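Local coordinates for probable aspartate aminotransferase 2 (Methanococcus jannaschii, PDB 2Z61), which catalyses transamination between 4-(hydroxymethyl)-2-furancarboxaldehyde phosphate and alanine with pyridoxal phosphate as cofactor, supplying the furan precursor of methanofuran, at residues M15-L20 with L332-G337; E77-K82 with S188-N193; C125-I130 with P137-F142; D283-L288 with E355-G360. One frame throughout, in Å; residues are numbered along the deposited sequence.

Contact 1 of 4, residues M15-L20 with L332-G337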
loop_
_atom_site.group_PDB
_atom_site.type_symbol
_atom_site.label_atom_id
_atom_site.label_comp_id
_atom_site.label_asym_id
_atom_site.label_seq_id
_atom_site.Cartn_x
_atom_site.Cartn_y
_atom_site.Cartn_z
ATOM N N MET A 15 12.187 4.914 18.541
ATOM C CA MET A 15 12.066 3.533 19.009
ATOM C C MET A 15 12.600 3.400 20.433
ATOM O O MET A 15 12.135 2.558 21.207
ATOM C CB MET A 15 12.843 2.593 18.080
ATOM C CG MET A 15 12.429 2.673 16.613
ATOM S SD MET A 15 10.859 1.855 16.246
ATOM C CE MET A 15 11.439 0.251 15.679
ATOM N N ASP A 16 13.578 4.236 20.766
ATOM C CA ASP A 16 14.186 4.226 22.090
ATOM C C ASP A 16 13.124 4.571 23.127
ATOM O O ASP A 16 12.768 3.753 23.977
ATOM C CB ASP A 16 15.301 5.264 22.152
ATOM C CG ASP A 16 16.137 5.292 20.891
ATOM O OD1 ASP A 16 15.585 5.615 19.816
ATOM O OD2 ASP A 16 17.346 4.989 20.977
ATOM N N ILE A 17 12.631 5.799 23.038
ATOM C CA ILE A 17 11.613 6.311 23.943
ATOM C C ILE A 17 10.375 5.421 23.975
ATOM O O ILE A 17 9.857 5.113 25.047
ATOM C CB ILE A 17 11.192 7.745 23.542
ATOM C CG1 ILE A 17 12.392 8.693 23.632
ATOM C CG2 ILE A 17 10.075 8.233 24.445
ATOM C CD1 ILE A 17 13.519 8.372 22.670
ATOM N N LEU A 18 9.903 5.012 22.800
ATOM C CA LEU A 18 8.723 4.154 22.708
ATOM C C LEU A 18 8.861 2.920 23.594
ATOM O O LEU A 18 7.919 2.532 24.286
ATOM C CB LEU A 18 8.493 3.713 21.258
ATOM C CG LEU A 18 8.080 4.771 20.230
ATOM C CD1 LEU A 18 8.007 4.135 18.851
ATOM C CD2 LEU A 18 6.734 5.368 20.615
ATOM N N ALA A 19 10.040 2.307 23.563
ATOM C CA ALA A 19 10.308 1.116 24.361
ATOM C C ALA A 19 10.212 1.441 25.846
ATOM O O ALA A 19 9.533 0.746 26.602
ATOM C CB ALA A 19 11.695 0.575 24.033
ATOM N N LEU A 20 10.894 2.507 26.249
ATOM C CA LEU A 20 10.907 2.943 27.638
ATOM C C LEU A 20 9.492 3.262 28.122
ATOM O O LEU A 20 9.133 2.954 29.259
ATOM C CB LEU A 20 11.793 4.185 27.779
ATOM C CG LEU A 20 12.377 4.538 29.153
ATOM C CD1 LEU A 20 13.251 5.772 29.014
ATOM C CD2 LEU A 20 11.275 4.786 30.162
ATOM N N LEU A 332 8.080 12.617 24.905
ATOM C CA LEU A 332 8.300 13.666 23.911
ATOM C C LEU A 332 9.191 13.096 22.818
ATOM O O LEU A 332 9.904 12.122 23.040
ATOM C CB LEU A 332 9.001 14.884 24.535
ATOM C CG LEU A 332 8.210 15.797 25.470
ATOM C CD1 LEU A 332 9.068 16.991 25.843
ATOM C CD2 LEU A 332 6.936 16.261 24.790
ATOM N N THR A 333 9.162 13.721 21.647
ATOM C CA THR A 333 9.965 13.269 20.520
ATOM C C THR A 333 11.206 14.133 20.326
ATOM O O THR A 333 11.100 15.345 20.154
ATOM C CB THR A 333 9.150 13.314 19.221
ATOM O OG1 THR A 333 7.935 12.569 19.394
ATOM C CG2 THR A 333 9.961 12.731 18.059
ATOM N N PRO A 334 12.402 13.518 20.354
ATOM C CA PRO A 334 13.653 14.264 20.169
ATOM C C PRO A 334 13.733 14.899 18.779
ATOM O O PRO A 334 13.527 14.232 17.768
ATOM C CB PRO A 334 14.729 13.204 20.408
ATOM C CG PRO A 334 14.043 11.922 20.038
ATOM C CD PRO A 334 12.675 12.100 20.640
ATOM N N GLY A 335 14.040 16.190 18.743
ATOM C CA GLY A 335 14.114 16.911 17.487
ATOM C C GLY A 335 15.121 16.420 16.470
ATOM O O GLY A 335 14.865 16.486 15.269
ATOM N N ILE A 336 16.264 15.935 16.943
ATOM C CA ILE A 336 17.330 15.445 16.066
ATOM C C ILE A 336 16.827 14.452 15.016
ATOM O O ILE A 336 17.400 14.341 13.935
ATOM C CB ILE A 336 18.463 14.772 16.895
ATOM C CG1 ILE A 336 19.623 14.364 15.983
ATOM C CG2 ILE A 336 17.920 13.549 17.628
ATOM C CD1 ILE A 336 20.283 15.525 15.260
ATOM N N GLY A 337 15.747 13.742 15.332
ATOM C CA GLY A 337 15.216 12.764 14.399
ATOM C C GLY A 337 14.713 13.324 13.078
ATOM O O GLY A 337 14.696 12.621 12.066
#
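Ile-17 meets Leu-332 and Pro-334 where helix 15-26, near the N-terminus, lies against the edge of the small domain of this fold type I aminotransferase. It is the one residue of 15-20 that touches 332-337. The contact is small, 94 Å² in all, with one apolar touch and one of a methyl on a carbonyl oxygen. Leu-332 comes first, and it offers its backbone rather than its side chain. Its carbonyl O lies 4.1 Å from Ile-17 CG2. The leucine side chain points away from the helix, to Leu-34, Ile-346 and Ile-348. Thr-333 follows, with its CA 7.9 Å from the CA of Ile-17, the nearest backbone approach of the two segments. Its own side chain does not reach the helix; it packs on Val-14, Glu-35 and Phe-338. Its backbone pairs with Arg-347 of strand 346-349. Strand 333-334 is thereby fixed as an outer strand of the small antiparallel sheet. Pro-334 turns its ring back to the helix. In Ile-17, CG1 lies anti to the carbonyl carbon (chi1 -62°) and carries CD1 to the proline, 4.3 Å from Pro-334 CD; CG2 is left anti to the backbone N, facing Leu-332 O. The two branches thus serve two residues of the strand region. Tyr-322 and Leu-325 of helix 317-328 also pack on the buried Ile-17. At the start of helix 15-26, Met-15 packs on Gln-249 of the second subunit. After the proline the chain bends into a 3-10 turn at Gly-335, whose backbone pairs with Tyr-345. A weak bond of 3.3 Å from Gly-337 N to Pro-334 O closes this turn.

Contact 2 of 4, residues E77-K82 with S188-N193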
loop_
_atom_site.group_PDB
_atom_site.type_symbol
_atom_site.label_atom_id
_atom_site.label_comp_id
_atom_site.label_asym_id
_atom_site.label_seq_id
_atom_site.Cartn_x
_atom_site.Cartn_y
_atom_site.Cartn_z
ATOM N N GLU A 77 -14.655 18.696 -7.204
ATOM C CA GLU A 77 -15.555 19.792 -6.863
ATOM C C GLU A 77 -15.032 20.553 -5.647
ATOM O O GLU A 77 -15.200 21.769 -5.548
ATOM C CB GLU A 77 -16.965 19.266 -6.571
ATOM C CG GLU A 77 -17.576 18.472 -7.716
ATOM C CD GLU A 77 -18.989 17.986 -7.419
ATOM O OE1 GLU A 77 -19.223 17.462 -6.306
ATOM O OE2 GLU A 77 -19.866 18.121 -8.301
ATOM N N LEU A 78 -14.397 19.834 -4.726
ATOM C CA LEU A 78 -13.846 20.447 -3.519
ATOM C C LEU A 78 -12.809 21.519 -3.862
ATOM O O LEU A 78 -12.825 22.617 -3.296
ATOM C CB LEU A 78 -13.208 19.364 -2.637
ATOM C CG LEU A 78 -12.485 19.704 -1.323
ATOM C CD1 LEU A 78 -11.180 20.406 -1.602
ATOM C CD2 LEU A 78 -13.382 20.554 -0.441
ATOM N N TYR A 79 -11.909 21.194 -4.787
ATOM C CA TYR A 79 -10.861 22.122 -5.189
ATOM C C TYR A 79 -11.376 23.317 -5.975
ATOM O O TYR A 79 -10.802 24.402 -5.905
ATOM C CB TYR A 79 -9.775 21.395 -5.986
ATOM C CG TYR A 79 -8.788 20.677 -5.089
ATOM C CD1 TYR A 79 -9.173 19.546 -4.360
ATOM C CD2 TYR A 79 -7.501 21.172 -4.904
ATOM C CE1 TYR A 79 -8.300 18.933 -3.463
ATOM C CE2 TYR A 79 -6.616 20.565 -4.009
ATOM C CZ TYR A 79 -7.025 19.448 -3.292
ATOM O OH TYR A 79 -6.168 18.849 -2.406
ATOM N N LYS A 80 -12.458 23.121 -6.718
ATOM C CA LYS A 80 -13.036 24.211 -7.487
ATOM C C LYS A 80 -13.770 25.175 -6.553
ATOM O O LYS A 80 -13.989 26.331 -6.900
ATOM C CB LYS A 80 -14.000 23.671 -8.551
ATOM C CG LYS A 80 -13.355 22.710 -9.550
ATOM C CD LYS A 80 -14.216 22.520 -10.803
ATOM C CE LYS A 80 -15.632 22.044 -10.483
ATOM N NZ LYS A 80 -15.673 20.644 -9.969
ATOM N N ASP A 81 -14.135 24.700 -5.366
ATOM C CA ASP A 81 -14.842 25.537 -4.403
ATOM C C ASP A 81 -13.914 26.200 -3.391
ATOM O O ASP A 81 -14.020 27.398 -3.143
ATOM C CB ASP A 81 -15.898 24.725 -3.649
ATOM C CG ASP A 81 -16.902 24.061 -4.574
ATOM O OD1 ASP A 81 -17.357 24.717 -5.534
ATOM O OD2 ASP A 81 -17.243 22.882 -4.337
ATOM N N LYS A 82 -13.009 25.427 -2.799
ATOM C CA LYS A 82 -12.092 25.984 -1.809
ATOM C C LYS A 82 -11.075 26.896 -2.489
ATOM O O LYS A 82 -10.629 27.890 -1.914
ATOM C CB LYS A 82 -11.379 24.860 -1.049
ATOM C CG LYS A 82 -10.561 25.348 0.135
ATOM C CD LYS A 82 -9.880 24.204 0.871
ATOM C CE LYS A 82 -9.092 24.716 2.074
ATOM N NZ LYS A 82 -8.361 23.623 2.783
ATOM N N SER A 188 4.113 18.772 -3.488
ATOM C CA SER A 188 3.502 19.435 -2.341
ATOM C C SER A 188 2.752 18.447 -1.452
ATOM O O SER A 188 1.784 17.809 -1.881
ATOM C CB SER A 188 2.549 20.529 -2.844
ATOM O OG SER A 188 2.162 21.403 -1.809
ATOM N N ASP A 189 3.208 18.321 -0.211
ATOM C CA ASP A 189 2.594 17.414 0.749
ATOM C C ASP A 189 1.648 18.258 1.596
ATOM O O ASP A 189 2.082 18.990 2.478
ATOM C CB ASP A 189 3.682 16.769 1.613
ATOM C CG ASP A 189 3.138 15.681 2.514
ATOM O OD1 ASP A 189 3.943 14.980 3.162
ATOM O OD2 ASP A 189 1.901 15.528 2.575
ATOM N N GLU A 190 0.355 18.149 1.321
ATOM C CA GLU A 190 -0.648 18.946 2.016
ATOM C C GLU A 190 -1.573 18.161 2.952
ATOM O O GLU A 190 -2.675 18.611 3.287
ATOM C CB GLU A 190 -1.452 19.721 0.957
ATOM C CG GLU A 190 -0.539 20.606 0.079
ATOM C CD GLU A 190 -1.241 21.269 -1.099
ATOM O OE1 GLU A 190 -2.469 21.124 -1.244
ATOM O OE2 GLU A 190 -0.552 21.961 -1.881
ATOM N N ILE A 191 -1.098 17.006 3.414
ATOM C CA ILE A 191 -1.879 16.137 4.285
ATOM C C ILE A 191 -2.465 16.802 5.544
ATOM O O ILE A 191 -3.480 16.346 6.068
ATOM C CB ILE A 191 -1.052 14.864 4.683
ATOM C CG1 ILE A 191 -2.002 13.746 5.113
ATOM C CG2 ILE A 191 -0.045 15.187 5.797
ATOM C CD1 ILE A 191 -3.057 13.406 4.076
ATOM N N TYR A 192 -1.845 17.874 6.019
ATOM C CA TYR A 192 -2.343 18.587 7.201
ATOM C C TYR A 192 -3.130 19.849 6.845
ATOM O O TYR A 192 -3.556 20.600 7.727
ATOM C CB TYR A 192 -1.194 18.980 8.134
ATOM C CG TYR A 192 -0.478 17.802 8.742
ATOM C CD1 TYR A 192 0.758 17.380 8.252
ATOM C CD2 TYR A 192 -1.045 17.096 9.803
ATOM C CE1 TYR A 192 1.418 16.274 8.809
ATOM C CE2 TYR A 192 -0.400 15.992 10.363
ATOM C CZ TYR A 192 0.829 15.586 9.859
ATOM O OH TYR A 192 1.441 14.483 10.396
ATOM N N ASN A 193 -3.307 20.093 5.555
ATOM C CA ASN A 193 -4.037 21.267 5.107
ATOM C C ASN A 193 -5.435 21.184 5.714
ATOM O O ASN A 193 -6.012 20.102 5.815
ATOM C CB ASN A 193 -4.105 21.274 3.580
ATOM C CG ASN A 193 -4.087 22.663 3.004
ATOM O OD1 ASN A 193 -4.529 22.887 1.877
ATOM N ND2 ASN A 193 -3.585 23.614 3.780
#
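Tyr-79 and Glu-190 face each other on the buried side of this contact, and Lys-82 and Asn-193 on its outer side. The inner side is buried, and Leu-216 packs on both Tyr-79 and Glu-190. Tyr-79 OH stands 4.5 Å from Glu-190 OE1, too far for a bond, and each has its own partner. The tyrosine hydroxyl is hydrogen-bonded to Tyr-233 OH. The carboxylate of Glu-190 is held at both oxygens: OE1 bonds to Ser-203 OG, and OE2 takes Ala-204 N and Ser-188 OG. The bond from Ser-188 OG to Glu-190 OE2 is 2.8 Å and comes from the anti side, 18° out of the carboxylate plane. Three bonds thus hold the buried carboxylate, probably charged. The outer side is looser. Lys-82 is fully extended, with CG anti to the backbone N (chi1 -172°), and its tip reaches toward the turn. NZ ends 4.0 Å from Asn-193 OD1, a loose, slanting approach with no bond assigned. The lysine is exposed and poorly ordered. A type I turn runs from Glu-190 to Asn-193, with Asn-193 N bonded to Glu-190 O at 2.8 Å. The turn follows a strand end of the cofactor site: Asp-189 lies close to N1 of the pyridoxal-lysine at position 222, and Tyr-192 OH bonds to its O3. Helix 69-82 packs through Tyr-79 on Leu-216 and Asn-218 of strand 214-219, the neighbour of strand 185-189 in the mixed sheet.

Contact 3 of 4, residues C125-I130 with P137-F142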
loop_
_atom_site.group_PDB
_atom_site.type_symbol
_atom_site.label_atom_id
_atom_site.label_comp_id
_atom_site.label_asym_id
_atom_site.label_seq_id
_atom_site.Cartn_x
_atom_site.Cartn_y
_atom_site.Cartn_z
ATOM N N CYS A 125 10.475 10.259 6.898
ATOM C CA CYS A 125 10.342 9.303 5.802
ATOM C C CYS A 125 10.801 9.828 4.445
ATOM O O CYS A 125 11.157 9.038 3.566
ATOM C CB CYS A 125 8.895 8.811 5.697
ATOM S SG CYS A 125 8.268 8.042 7.221
ATOM N N TYR A 126 10.799 11.147 4.269
ATOM C CA TYR A 126 11.224 11.736 2.997
ATOM C C TYR A 126 12.604 11.225 2.571
ATOM O O TYR A 126 12.754 10.665 1.484
ATOM C CB TYR A 126 11.254 13.274 3.090
ATOM C CG TYR A 126 9.898 13.954 3.236
ATOM C CD1 TYR A 126 9.812 15.281 3.665
ATOM C CD2 TYR A 126 8.705 13.283 2.943
ATOM C CE1 TYR A 126 8.582 15.923 3.802
ATOM C CE2 TYR A 126 7.462 13.918 3.079
ATOM C CZ TYR A 126 7.411 15.237 3.510
ATOM O OH TYR A 126 6.196 15.875 3.657
ATOM N N LYS A 127 13.612 11.426 3.417
ATOM C CA LYS A 127 14.964 10.981 3.077
ATOM C C LYS A 127 15.044 9.486 2.735
ATOM O O LYS A 127 15.797 9.092 1.852
ATOM C CB LYS A 127 15.949 11.312 4.208
ATOM C CG LYS A 127 15.793 10.483 5.471
ATOM C CD LYS A 127 16.822 10.892 6.521
ATOM C CE LYS A 127 16.667 10.103 7.818
ATOM N NZ LYS A 127 15.404 10.416 8.539
ATOM N N ASN A 128 14.266 8.654 3.414
ATOM C CA ASN A 128 14.311 7.228 3.111
ATOM C C ASN A 128 13.756 6.903 1.727
ATOM O O ASN A 128 14.323 6.082 0.997
ATOM C CB ASN A 128 13.588 6.424 4.196
ATOM C CG ASN A 128 14.406 6.325 5.473
ATOM O OD1 ASN A 128 15.634 6.217 5.418
ATOM N ND2 ASN A 128 13.738 6.349 6.624
ATOM N N PHE A 129 12.655 7.554 1.357
ATOM C CA PHE A 129 12.065 7.342 0.040
ATOM C C PHE A 129 13.066 7.770 -1.034
ATOM O O PHE A 129 13.237 7.091 -2.043
ATOM C CB PHE A 129 10.795 8.187 -0.144
ATOM C CG PHE A 129 9.608 7.725 0.661
ATOM C CD1 PHE A 129 9.708 6.668 1.557
ATOM C CD2 PHE A 129 8.372 8.346 0.493
ATOM C CE1 PHE A 129 8.595 6.238 2.272
ATOM C CE2 PHE A 129 7.253 7.921 1.202
ATOM C CZ PHE A 129 7.366 6.863 2.095
ATOM N N ILE A 130 13.719 8.906 -0.801
ATOM C CA ILE A 130 14.673 9.457 -1.763
ATOM C C ILE A 130 15.883 8.551 -1.988
ATOM O O ILE A 130 16.220 8.242 -3.134
ATOM C CB ILE A 130 15.114 10.891 -1.331
ATOM C CG1 ILE A 130 13.932 11.851 -1.511
ATOM C CG2 ILE A 130 16.315 11.363 -2.171
ATOM C CD1 ILE A 130 14.009 13.135 -0.669
ATOM N N PRO A 137 19.141 13.057 -1.000
ATOM C CA PRO A 137 18.356 14.062 -0.285
ATOM C C PRO A 137 19.221 15.255 0.101
ATOM O O PRO A 137 20.271 15.089 0.724
ATOM C CB PRO A 137 17.852 13.298 0.936
ATOM C CG PRO A 137 18.952 12.342 1.205
ATOM C CD PRO A 137 19.306 11.843 -0.185
ATOM N N VAL A 138 18.788 16.454 -0.277
ATOM C CA VAL A 138 19.537 17.662 0.048
ATOM C C VAL A 138 18.814 18.493 1.105
ATOM O O VAL A 138 17.782 19.114 0.828
ATOM C CB VAL A 138 19.766 18.551 -1.206
ATOM C CG1 VAL A 138 20.552 19.796 -0.818
ATOM C CG2 VAL A 138 20.519 17.771 -2.288
ATOM N N PHE A 139 19.351 18.505 2.322
ATOM C CA PHE A 139 18.748 19.287 3.392
ATOM C C PHE A 139 19.108 20.757 3.251
ATOM O O PHE A 139 20.223 21.090 2.863
ATOM C CB PHE A 139 19.217 18.794 4.760
ATOM C CG PHE A 139 18.560 17.529 5.203
ATOM C CD1 PHE A 139 18.997 16.295 4.730
ATOM C CD2 PHE A 139 17.476 17.567 6.076
ATOM C CE1 PHE A 139 18.360 15.112 5.119
ATOM C CE2 PHE A 139 16.831 16.391 6.471
ATOM C CZ PHE A 139 17.275 15.161 5.991
ATOM N N CYS A 140 18.156 21.634 3.561
ATOM C CA CYS A 140 18.391 23.076 3.493
ATOM C C CYS A 140 17.260 23.851 4.158
ATOM O O CYS A 140 16.146 23.337 4.298
ATOM C CB CYS A 140 18.540 23.528 2.035
ATOM S SG CYS A 140 17.054 23.364 1.028
ATOM N N ASP A 141 17.550 25.076 4.591
ATOM C CA ASP A 141 16.527 25.914 5.208
ATOM C C ASP A 141 15.631 26.342 4.061
ATOM O O ASP A 141 16.094 26.443 2.926
ATOM C CB ASP A 141 17.131 27.166 5.853
ATOM C CG ASP A 141 18.268 26.847 6.793
ATOM O OD1 ASP A 141 18.179 25.830 7.516
ATOM O OD2 ASP A 141 19.245 27.627 6.820
ATOM N N PHE A 142 14.359 26.597 4.331
ATOM C CA PHE A 142 13.488 27.012 3.245
ATOM C C PHE A 142 13.393 28.527 3.105
ATOM O O PHE A 142 12.334 29.121 3.277
ATOM C CB PHE A 142 12.101 26.365 3.387
ATOM C CG PHE A 142 11.982 25.025 2.682
ATOM C CD1 PHE A 142 13.123 24.345 2.260
ATOM C CD2 PHE A 142 10.736 24.454 2.426
ATOM C CE1 PHE A 142 13.030 23.125 1.595
ATOM C CE2 PHE A 142 10.634 23.231 1.760
ATOM C CZ PHE A 142 11.785 22.567 1.343
#
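With CG1 anti to the carbonyl carbon (chi1 -70°), Ile-130 has CG2 anti to the backbone N and laid on Pro-137. This is the return of a beta-alpha-beta unit, from helix 125-132 back into strand 136-140. The axes of 125-130 and 137-140 come within 9.0 Å at an angle of 150°, close to antiparallel. Ile-130 CG2 sits 3.5 Å from Pro-137 N and 3.6 Å from Pro-137 CD. Its CD1 reaches the ring at Pro-137 CB, 4.2 Å away, near where CG2 also comes. Both branches of the isoleucine therefore hold the proline. Ile-118 and Val-116 of strand 115-119, the first strand of the unit, pack on Pro-137 and Ile-130 respectively. Lys-127 sits one turn earlier. It sets out toward the strand, with CB 4.3 Å from Pro-137 CB. Its end then leads away, and NZ bonds to Pro-124 O. On the far face of the helix, Asn-128 ND2 is hydrogen-bonded to Asn-250 OD1 of the second subunit, so this helix also takes part in the dimer interface. The aliphatic part of the lysine meets Phe-139 at the ring edge, near its plane: Lys-127 CD lies 4.3 Å from Phe-139 CZ.

Contact 4 of 4, residues D283-L288 with E355-G360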
loop_
_atom_site.group_PDB
_atom_site.type_symbol
_atom_site.label_atom_id
_atom_site.label_comp_id
_atom_site.label_asym_id
_atom_site.label_seq_id
_atom_site.Cartn_x
_atom_site.Cartn_y
_atom_site.Cartn_z
ATOM N N ASP A 283 -7.170 23.940 18.331
ATOM C CA ASP A 283 -6.669 25.295 18.521
ATOM C C ASP A 283 -6.622 25.668 20.002
ATOM O O ASP A 283 -5.707 26.367 20.447
ATOM C CB ASP A 283 -7.532 26.292 17.743
ATOM C CG ASP A 283 -6.972 27.700 17.784
ATOM O OD1 ASP A 283 -5.734 27.848 17.732
ATOM O OD2 ASP A 283 -7.767 28.662 17.851
ATOM N N ARG A 284 -7.604 25.199 20.767
ATOM C CA ARG A 284 -7.625 25.485 22.195
ATOM C C ARG A 284 -6.385 24.838 22.815
ATOM O O ARG A 284 -5.726 25.419 23.678
ATOM C CB ARG A 284 -8.885 24.907 22.844
ATOM C CG ARG A 284 -9.154 25.463 24.236
ATOM C CD ARG A 284 -10.411 24.872 24.853
ATOM N NE ARG A 284 -10.162 24.162 26.104
ATOM C CZ ARG A 284 -10.429 22.873 26.291
ATOM N NH1 ARG A 284 -10.958 22.156 25.311
ATOM N NH2 ARG A 284 -10.164 22.300 27.458
ATOM N N ARG A 285 -6.070 23.632 22.354
ATOM C CA ARG A 285 -4.912 22.901 22.847
ATOM C C ARG A 285 -3.617 23.599 22.442
ATOM O O ARG A 285 -2.698 23.752 23.247
ATOM C CB ARG A 285 -4.920 21.488 22.280
ATOM C CG ARG A 285 -6.178 20.698 22.598
ATOM C CD ARG A 285 -6.206 19.430 21.775
ATOM N NE ARG A 285 -7.233 18.497 22.206
ATOM C CZ ARG A 285 -7.424 17.307 21.649
ATOM N NH1 ARG A 285 -6.649 16.921 20.637
ATOM N NH2 ARG A 285 -8.384 16.505 22.105
ATOM N N ARG A 286 -3.547 24.021 21.182
ATOM C CA ARG A 286 -2.358 24.692 20.672
ATOM C C ARG A 286 -1.999 25.925 21.509
ATOM O O ARG A 286 -0.818 26.187 21.781
ATOM C CB ARG A 286 -2.587 25.087 19.211
ATOM C CG ARG A 286 -1.542 26.015 18.644
ATOM C CD ARG A 286 -1.963 26.521 17.278
ATOM N NE ARG A 286 -2.772 27.728 17.400
ATOM C CZ ARG A 286 -2.336 28.950 17.120
ATOM N NH1 ARG A 286 -1.089 29.136 16.704
ATOM N NH2 ARG A 286 -3.160 29.981 17.240
ATOM N N ARG A 287 -3.016 26.675 21.915
ATOM C CA ARG A 287 -2.797 27.876 22.711
ATOM C C ARG A 287 -2.284 27.525 24.105
ATOM O O ARG A 287 -1.439 28.227 24.656
ATOM C CB ARG A 287 -4.095 28.686 22.807
ATOM C CG ARG A 287 -4.519 29.329 21.490
ATOM C CD ARG A 287 -5.866 30.035 21.610
ATOM N NE ARG A 287 -6.368 30.494 20.314
ATOM C CZ ARG A 287 -5.774 31.412 19.557
ATOM N NH1 ARG A 287 -4.648 31.988 19.960
ATOM N NH2 ARG A 287 -6.303 31.752 18.387
ATOM N N LEU A 288 -2.794 26.432 24.666
ATOM C CA LEU A 288 -2.377 25.986 25.989
ATOM C C LEU A 288 -0.895 25.629 25.927
ATOM O O LEU A 288 -0.124 25.980 26.821
ATOM C CB LEU A 288 -3.177 24.752 26.418
ATOM C CG LEU A 288 -3.134 24.318 27.889
ATOM C CD1 LEU A 288 -3.438 22.832 27.974
ATOM C CD2 LEU A 288 -1.770 24.589 28.495
ATOM N N GLU A 355 -6.929 17.833 29.031
ATOM C CA GLU A 355 -6.502 17.546 30.398
ATOM C C GLU A 355 -5.138 16.859 30.456
ATOM O O GLU A 355 -4.256 17.287 31.202
ATOM C CB GLU A 355 -7.552 16.688 31.104
ATOM C CG GLU A 355 -7.887 15.410 30.366
ATOM C CD GLU A 355 -8.992 14.622 31.039
ATOM O OE1 GLU A 355 -8.814 14.226 32.213
ATOM O OE2 GLU A 355 -10.039 14.400 30.389
ATOM N N ASN A 356 -4.959 15.797 29.673
ATOM C CA ASN A 356 -3.683 15.089 29.649
ATOM C C ASN A 356 -2.545 16.043 29.288
ATOM O O ASN A 356 -1.457 15.964 29.858
ATOM C CB ASN A 356 -3.725 13.935 28.643
ATOM C CG ASN A 356 -4.577 12.770 29.121
ATOM O OD1 ASN A 356 -4.824 11.815 28.379
ATOM N ND2 ASN A 356 -5.021 12.835 30.370
ATOM N N ILE A 357 -2.796 16.944 28.344
ATOM C CA ILE A 357 -1.775 17.897 27.930
ATOM C C ILE A 357 -1.415 18.854 29.070
ATOM O O ILE A 357 -0.246 19.199 29.258
ATOM C CB ILE A 357 -2.244 18.711 26.696
ATOM C CG1 ILE A 357 -2.461 17.767 25.507
ATOM C CG2 ILE A 357 -1.202 19.767 26.333
ATOM C CD1 ILE A 357 -2.973 18.451 24.255
ATOM N N LYS A 358 -2.422 19.286 29.826
ATOM C CA LYS A 358 -2.193 20.194 30.946
ATOM C C LYS A 358 -1.253 19.568 31.970
ATOM O O LYS A 358 -0.216 20.143 32.310
ATOM C CB LYS A 358 -3.511 20.552 31.628
ATOM C CG LYS A 358 -3.320 21.338 32.921
ATOM C CD LYS A 358 -4.623 21.499 33.691
ATOM C CE LYS A 358 -5.569 22.431 32.960
ATOM N NZ LYS A 358 -5.038 23.822 32.948
ATOM N N GLU A 359 -1.618 18.389 32.463
ATOM C CA GLU A 359 -0.789 17.705 33.442
ATOM C C GLU A 359 0.590 17.449 32.858
ATOM O O GLU A 359 1.602 17.543 33.553
ATOM C CB GLU A 359 -1.435 16.386 33.859
ATOM C CG GLU A 359 -0.616 15.610 34.871
ATOM C CD GLU A 359 -1.455 14.639 35.672
ATOM O OE1 GLU A 359 -2.178 13.828 35.058
ATOM O OE2 GLU A 359 -1.390 14.689 36.919
ATOM N N GLY A 360 0.623 17.134 31.568
ATOM C CA GLY A 360 1.887 16.884 30.905
ATOM C C GLY A 360 2.769 18.114 30.949
ATOM O O GLY A 360 3.954 18.025 31.264
#
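Leu-288 and Arg-285 meet Ile-357 between two helical segments only 5° from parallel, although 66 residues separate them in the chain. Their axes approach to 10.5 Å, so side chains fill the gap. Ile-357 is the residue that both partners share. Its CD1 touches the aliphatic start of Arg-285, 4.1 Å from CB, and the isoleucine runs roughly perpendicular to the arginine. Its CG2 touches Leu-288 CD1, also at 4.1 Å; here leucine and isoleucine lie alongside, pointing opposite ways. Leu-288 has CG anti to the backbone N (chi1 -166°), which sends CD1 over to the other helix, where it also lies 4.1 Å from Lys-358 N. Tyr-354 and Leu-361, before and after Ile-357 on the same helix, add to the cover of Leu-288. The Arg-285 chain is stretched out as far as NE and carries its charge past the apolar contact to a salt bridge with Asp-40. Arg-286 points away from the second helix, and its NE donates to Asp-283 OD1 at 3.0 Å and 158°, with the oxygen in the guanidinium plane. A weak bond of 3.4 Å joins Arg-287 NE to Asp-283 OD2. Glu-198 is a second acidic partner of Arg-286, and probably helps offset the positive charge gathered there. The long interdomain helix 269-295 with the C-terminal helix 354-368 beside it is an arrangement of fold type I aminotransferases.

How the contacts relate
Of the four, contact 1 closes the longest loop, and contacts 2 and 3 are nested inside it, contact 3 within contact 2. Contact 4 starts inside that loop and ends beyond it. Contacts 2 and 3 share the large mixed sheet. Their centres are 23 Å apart, yet Asp-189 and Tyr-126 join them through a hydrogen bond beside the cofactor. Contacts 1 and 4 belong to the small-domain side, with centres 21 Å apart and no touch. Contact 1 brushes contact 3, where Gly-337 comes near Lys-127. Contacts 3 and 4 lie about 31 Å apart between centres. The set thus samples both domains that flank the active site of the aminotransferase.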